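Local coordinates for ABC-type amino acid transport system, periplasmic component (Caldanaerobacter subterraneus subsp. tengcongensis MB4, PDB 4YMX), which binds arginine between its two lobes and probably hands it to the membrane part of an amino acid ABC transporter, at residues Ile67-Ala72 / Met102-Met107; Asp118-Tyr123 / Asp235-Val240. All coordinates share one frame; numbering follows the deposited sequence.

Contact 1 (Ile67-Ala72 / Met102-Met107). With ARG (arginine), chain C.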
loop_
_atom_site.group_PDB
_atom_site.type_symbol
_atom_site.label_atom_id
_atom_site.label_comp_id
_atom_site.label_asym_id
_atom_site.label_seq_id
_atom_site.Cartn_x
_atom_site.Cartn_y
_atom_site.Cartn_z
ATOM N N ILE A 67 -6.476 -2.011 8.505
ATOM C CA ILE A 67 -7.482 -1.497 9.431
ATOM C C ILE A 67 -7.650 -2.429 10.636
ATOM O O ILE A 67 -7.802 -1.965 11.769
ATOM C CB ILE A 67 -8.839 -1.279 8.751
ATOM C CG1 ILE A 67 -8.674 -0.430 7.489
ATOM C CG2 ILE A 67 -9.827 -0.640 9.726
ATOM C CD1 ILE A 67 -7.884 0.843 7.671
ATOM N N ASP A 68 -7.610 -3.736 10.403
ATOM C CA ASP A 68 -7.659 -4.669 11.519
ATOM C C ASP A 68 -6.469 -4.465 12.449
ATOM O O ASP A 68 -6.617 -4.516 13.675
ATOM C CB ASP A 68 -7.738 -6.111 11.031
ATOM C CG ASP A 68 -9.071 -6.432 10.383
ATOM O OD1 ASP A 68 -10.017 -5.615 10.470
ATOM O OD2 ASP A 68 -9.171 -7.517 9.778
ATOM N N ILE A 69 -5.294 -4.208 11.880
ATOM C CA ILE A 69 -4.116 -3.960 12.705
ATOM C C ILE A 69 -4.304 -2.659 13.491
ATOM O O ILE A 69 -4.017 -2.593 14.693
ATOM C CB ILE A 69 -2.829 -3.906 11.851
ATOM C CG1 ILE A 69 -2.554 -5.291 11.253
ATOM C CG2 ILE A 69 -1.647 -3.422 12.674
ATOM C CD1 ILE A 69 -1.408 -5.326 10.254
ATOM N N ALA A 70 -4.805 -1.628 12.815
ATOM C CA ALA A 70 -5.070 -0.353 13.479
ATOM C C ALA A 70 -6.024 -0.508 14.642
ATOM O O ALA A 70 -5.819 0.087 15.709
ATOM C CB ALA A 70 -5.631 0.622 12.510
ATOM N N ASN A 71 -7.069 -1.303 14.451
ATOM C CA ASN A 71 -8.020 -1.499 15.532
ATOM C C ASN A 71 -7.424 -2.273 16.700
ATOM O O ASN A 71 -7.779 -2.013 17.853
ATOM C CB ASN A 71 -9.329 -2.097 15.023
ATOM C CG ASN A 71 -10.280 -1.032 14.539
ATOM O OD1 ASN A 71 -10.746 -0.200 15.320
ATOM N ND2 ASN A 71 -10.570 -1.044 13.252
ATOM N N ALA A 72 -6.482 -3.170 16.418
ATOM C CA ALA A 72 -5.786 -3.873 17.493
ATOM C C ALA A 72 -4.944 -2.887 18.303
ATOM O O ALA A 72 -4.867 -2.976 19.534
ATOM C CB ALA A 72 -4.917 -5.003 16.937
ATOM N N MET A 102 -0.382 8.044 13.363
ATOM C CA MET A 102 0.299 6.927 12.741
ATOM C C MET A 102 -0.229 6.754 11.333
ATOM O O MET A 102 -1.331 7.214 11.009
ATOM C CB MET A 102 0.126 5.627 13.545
ATOM C CG MET A 102 -1.298 5.096 13.582
ATOM S SD MET A 102 -1.393 3.584 14.553
ATOM C CE MET A 102 -3.162 3.306 14.581
ATOM N N VAL A 103 0.579 6.108 10.502
ATOM C CA VAL A 103 0.173 5.772 9.149
ATOM C C VAL A 103 0.285 4.268 8.971
ATOM O O VAL A 103 1.318 3.666 9.273
ATOM C CB VAL A 103 1.044 6.486 8.094
ATOM C CG1 VAL A 103 0.843 5.866 6.711
ATOM C CG2 VAL A 103 0.752 7.985 8.077
ATOM N N ILE A 104 -0.799 3.655 8.506
ATOM C CA ILE A 104 -0.769 2.262 8.094
ATOM C C ILE A 104 -1.369 2.246 6.698
ATOM O O ILE A 104 -2.546 2.544 6.522
ATOM C CB ILE A 104 -1.558 1.343 9.044
ATOM C CG1 ILE A 104 -1.311 1.734 10.508
ATOM C CG2 ILE A 104 -1.140 -0.095 8.812
ATOM C CD1 ILE A 104 -1.874 0.726 11.520
ATOM N N ALA A 105 -0.546 1.944 5.699
ATOM C CA ALA A 105 -0.974 2.060 4.308
ATOM C C ALA A 105 -0.124 1.201 3.379
ATOM O O ALA A 105 0.324 1.657 2.320
ATOM C CB ALA A 105 -0.918 3.528 3.863
ATOM N N GLY A 106 0.129 -0.038 3.787
ATOM C CA GLY A 106 1.016 -0.912 3.040
ATOM C C GLY A 106 2.338 -0.223 2.742
ATOM O O GLY A 106 2.897 -0.344 1.642
ATOM N N MET A 107 2.836 0.523 3.726
ATOM C CA MET A 107 3.937 1.446 3.501
ATOM C C MET A 107 5.291 0.818 3.793
ATOM O O MET A 107 5.533 0.287 4.880
ATOM C CB MET A 107 3.750 2.707 4.338
ATOM C CG MET A 107 4.897 3.686 4.155
ATOM S SD MET A 107 4.711 5.237 5.047
ATOM C CE MET A 107 3.466 6.050 4.038
HETATM N N ARG C . 4.415 -0.184 -0.696
HETATM C CA ARG C . 4.495 1.001 -1.591
HETATM C C ARG C . 5.163 2.165 -0.883
HETATM O O ARG C . 5.424 2.104 0.317
HETATM C CB ARG C . 3.097 1.407 -2.059
HETATM C CG ARG C . 2.115 1.653 -0.929
HETATM C CD ARG C . 0.840 2.314 -1.428
HETATM N NE ARG C . -0.212 2.248 -0.425
HETATM C CZ ARG C . -1.435 2.739 -0.584
HETATM N NH1 ARG C . -1.780 3.348 -1.706
HETATM N NH2 ARG C . -2.312 2.624 0.395
HETATM O OXT ARG C . 5.454 3.188 -1.501
#

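Contact 2 (Asp118-Tyr123 / Asp235-Val240)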
loop_
_atom_site.group_PDB
_atom_site.type_symbol
_atom_site.label_atom_id
_atom_site.label_comp_id
_atom_site.label_asym_id
_atom_site.label_seq_id
_atom_site.Cartn_x
_atom_site.Cartn_y
_atom_site.Cartn_z
ATOM N N ASP A 118 9.543 7.378 11.829
ATOM C CA ASP A 118 10.008 6.116 12.397
ATOM C C ASP A 118 9.067 4.978 12.007
ATOM O O ASP A 118 7.851 5.160 11.939
ATOM C CB ASP A 118 10.090 6.206 13.924
ATOM C CG ASP A 118 11.221 7.088 14.403
ATOM O OD1 ASP A 118 12.201 7.271 13.654
ATOM O OD2 ASP A 118 11.134 7.587 15.541
ATOM N N PHE A 119 9.634 3.801 11.777
ATOM C CA PHE A 119 8.844 2.643 11.363
ATOM C C PHE A 119 8.870 1.509 12.369
ATOM O O PHE A 119 9.887 1.239 13.022
ATOM C CB PHE A 119 9.315 2.109 10.009
ATOM C CG PHE A 119 8.934 2.978 8.854
ATOM C CD1 PHE A 119 7.700 2.831 8.233
ATOM C CD2 PHE A 119 9.810 3.945 8.386
ATOM C CE1 PHE A 119 7.347 3.642 7.155
ATOM C CE2 PHE A 119 9.467 4.754 7.314
ATOM C CZ PHE A 119 8.229 4.603 6.698
ATOM N N SER A 120 7.733 0.833 12.470
ATOM C CA SER A 120 7.632 -0.398 13.235
ATOM C C SER A 120 8.377 -1.528 12.549
ATOM O O SER A 120 8.881 -1.390 11.429
ATOM C CB SER A 120 6.161 -0.787 13.367
ATOM O OG SER A 120 5.680 -1.293 12.122
ATOM N N ASP A 121 8.421 -2.662 13.231
ATOM C CA ASP A 121 8.829 -3.905 12.602
ATOM C C ASP A 121 7.915 -4.175 11.411
ATOM O O ASP A 121 6.761 -3.722 11.381
ATOM C CB ASP A 121 8.721 -5.055 13.604
ATOM C CG ASP A 121 9.688 -4.915 14.764
ATOM O OD1 ASP A 121 10.854 -4.542 14.525
ATOM O OD2 ASP A 121 9.284 -5.204 15.909
ATOM N N LEU A 122 8.423 -4.908 10.426
ATOM C CA LEU A 122 7.593 -5.307 9.290
ATOM C C LEU A 122 6.433 -6.185 9.757
ATOM O O LEU A 122 6.593 -7.018 10.661
ATOM C CB LEU A 122 8.415 -6.074 8.252
ATOM C CG LEU A 122 9.492 -5.309 7.493
ATOM C CD1 LEU A 122 10.344 -6.283 6.715
ATOM C CD2 LEU A 122 8.859 -4.307 6.550
ATOM N N TYR A 123 5.263 -6.005 9.146
ATOM C CA TYR A 123 4.116 -6.852 9.468
ATOM C C TYR A 123 3.596 -7.639 8.255
ATOM O O TYR A 123 2.687 -8.464 8.393
ATOM C CB TYR A 123 2.980 -6.047 10.121
ATOM C CG TYR A 123 2.376 -5.002 9.217
ATOM C CD1 TYR A 123 1.444 -5.351 8.243
ATOM C CD2 TYR A 123 2.734 -3.663 9.330
ATOM C CE1 TYR A 123 0.900 -4.400 7.405
ATOM C CE2 TYR A 123 2.176 -2.702 8.493
ATOM C CZ TYR A 123 1.265 -3.083 7.535
ATOM O OH TYR A 123 0.721 -2.143 6.693
ATOM N N ASP A 235 6.586 1.903 20.437
ATOM C CA ASP A 235 6.758 0.718 21.271
ATOM C C ASP A 235 5.460 -0.068 21.397
ATOM O O ASP A 235 5.466 -1.303 21.311
ATOM C CB ASP A 235 7.303 1.091 22.653
ATOM C CG ASP A 235 8.788 1.406 22.633
ATOM O OD1 ASP A 235 9.467 1.118 21.623
ATOM O OD2 ASP A 235 9.282 1.947 23.647
ATOM N N VAL A 236 4.349 0.641 21.590
ATOM C CA VAL A 236 3.041 -0.006 21.622
ATOM C C VAL A 236 2.728 -0.699 20.293
ATOM O O VAL A 236 2.252 -1.837 20.288
ATOM C CB VAL A 236 1.907 0.982 21.989
ATOM C CG1 VAL A 236 0.545 0.330 21.803
ATOM C CG2 VAL A 236 2.074 1.483 23.434
ATOM N N VAL A 237 3.001 -0.028 19.179
ATOM C CA VAL A 237 2.744 -0.618 17.870
ATOM C C VAL A 237 3.548 -1.905 17.697
ATOM O O VAL A 237 3.008 -2.933 17.262
ATOM C CB VAL A 237 3.032 0.375 16.716
ATOM C CG1 VAL A 237 2.982 -0.334 15.358
ATOM C CG2 VAL A 237 2.029 1.509 16.746
ATOM N N ASN A 238 4.806 -1.873 18.037
ATOM C CA ASN A 238 5.634 -3.048 17.916
ATOM C C ASN A 238 5.184 -4.165 18.821
ATOM O O ASN A 238 5.212 -5.271 18.421
ATOM C CB ASN A 238 7.104 -2.725 18.171
ATOM C CG ASN A 238 7.786 -2.154 16.974
ATOM O OD1 ASN A 238 7.416 -2.407 15.866
ATOM N ND2 ASN A 238 8.808 -1.424 17.221
ATOM N N GLU A 239 4.756 -3.829 20.028
ATOM C CA GLU A 239 4.201 -4.828 20.940
ATOM C C GLU A 239 2.933 -5.468 20.375
ATOM O O GLU A 239 2.739 -6.679 20.477
ATOM C CB GLU A 239 3.907 -4.210 22.316
ATOM C CG GLU A 239 5.142 -3.821 23.127
ATOM C CD GLU A 239 4.793 -3.099 24.421
ATOM O OE1 GLU A 239 3.716 -3.374 24.992
ATOM O OE2 GLU A 239 5.595 -2.249 24.865
ATOM N N VAL A 240 2.062 -4.657 19.786
ATOM C CA VAL A 240 0.805 -5.171 19.241
ATOM C C VAL A 240 1.056 -6.083 18.044
ATOM O O VAL A 240 0.449 -7.150 17.939
ATOM C CB VAL A 240 -0.155 -4.018 18.859
ATOM C CG1 VAL A 240 -1.320 -4.534 18.024
ATOM C CG2 VAL A 240 -0.645 -3.314 20.122
HETATM O O HOH W 1 10.676 -0.321 15.141
HETATM O O HOH W 2 6.687 -6.100 16.138
#

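Contact 1 (Ile67-Ala72 / Met102-Met107)
Ala70 meets Ile104 where helix 65-77 lies against the central strand of the first lobe's sheet, a worked example of how a binding protein backs its ligand loop with an apolar core. The packing between Ile67-Ala72 and Met102-Met107 is entirely apolar. The tip of Ile104, its CD1, comes up to the helix and stops 3.9 Å from Ala70 CB. With CG1 beside the backbone N (chi1 -41°) and the next bond extended (chi2 -170°), the chain carries CD1 toward the helix. Beside it, Ile69 touches the same methyl with one branch, CG2 to Ile104 CD1 at 4.3 Å. Met102 adds its terminal methyl, CE, at 4.2 Å from Ala70 CB, carried there by a chain extended beyond CG. Met41 of the neighbouring strand 38-43 also packs on both Ala70 and Ile104.

The polar interactions belong to the next residues and face the bound arginine. Ala105 O accepts from the ligand's NE at 2.9 Å, and more weakly from NH2 of the same guanidinium group. Gly106 O takes the ligand's amino N at 2.8 Å. Gly106 has a left-handed backbone conformation (phi 51°), which residues with a CB adopt less readily, and its N is hydrogen-bonded to Asp66 OD2, from the residue just before Ile67 on the same helix.

The chemistry thus divides by residue: no hydrogen bond joins Ile67-Ala72 to Met102-Met107, whose mutual contact is made by apolar side chains, while the main-chain carbonyls just beyond Ile104 receive both the guanidinium and the amino group of the ligand.

Contact 2 (Asp118-Tyr123 / Asp235-Val240)
Asn238 reaches from helix 231-247 to the backbone of Asp121 on the edge strand 117-124, showing how one amide can fasten a helix to the border of a sheet. The two short segments run almost exactly parallel, 2° between their directions, with axes 7.7 Å apart. On the tightly packed side, Asp121 N donates to Asn238 OD1 at 2.8 Å, and the bond is nearly straight (167° at the hydrogen). The same oxygen lies against Ser120 CB, 3.2 Å away. Deeper in, Val237 places CG1 3.8 Å from Ser120 CB; that branch stands anti to the backbone N. Ser120 OG turns from the helix to donate to Asp121 O, and it is also hydrogen-bonded to Val224 N of the adjoining strand 222-227.

The outer side is looser and hydrated. Here the carboxylate of Asp121 stacks over the Asn238 amide, their planes 21° apart, although OD2 of Asp121 and OD1 of Asn238 are both acceptors and form no bond. Water does the joining instead: one molecule donates to Asp121 OD2 and to Asn238 O, and another accepts from Asn238 ND2 while donating to Phe119 O. With an alanine here in place of Asn238, Asp121 N is likely to lose its acceptor and the water at Phe119 O its amide donor, opening a gap beside Ser120.

Each end of the amide therefore has its own task. Its oxygen serves a main-chain N-H at the sheet's edge, its nitrogen reaches Phe119 O of that strand through a water, and Val237 with Ser120 adds a small apolar contact on the inner side.

How the contacts relate
Contacts 1 and 2 fasten two helices to one mixed five-stranded sheet, the first at an inner strand and the second at the outermost strand 117-124; their centres are 10 Å apart. Tyr123 of contact 2 bridges them: its OH packs 3.5 Å from Ile104 CG2, and its CD1 lies 3.5 Å from Ile69 CD1. Nearer the ligand, Met107 SD sits 3.7 Å from Phe119 CE1. Contact 1 includes pocket residues, whereas the side chain of Ser120 in contact 2 is about 12 Å from the bound arginine. The general lesson is of layers: loop at the ligand, aliphatic core behind it, and a partly hydrated helix-strand join farther out.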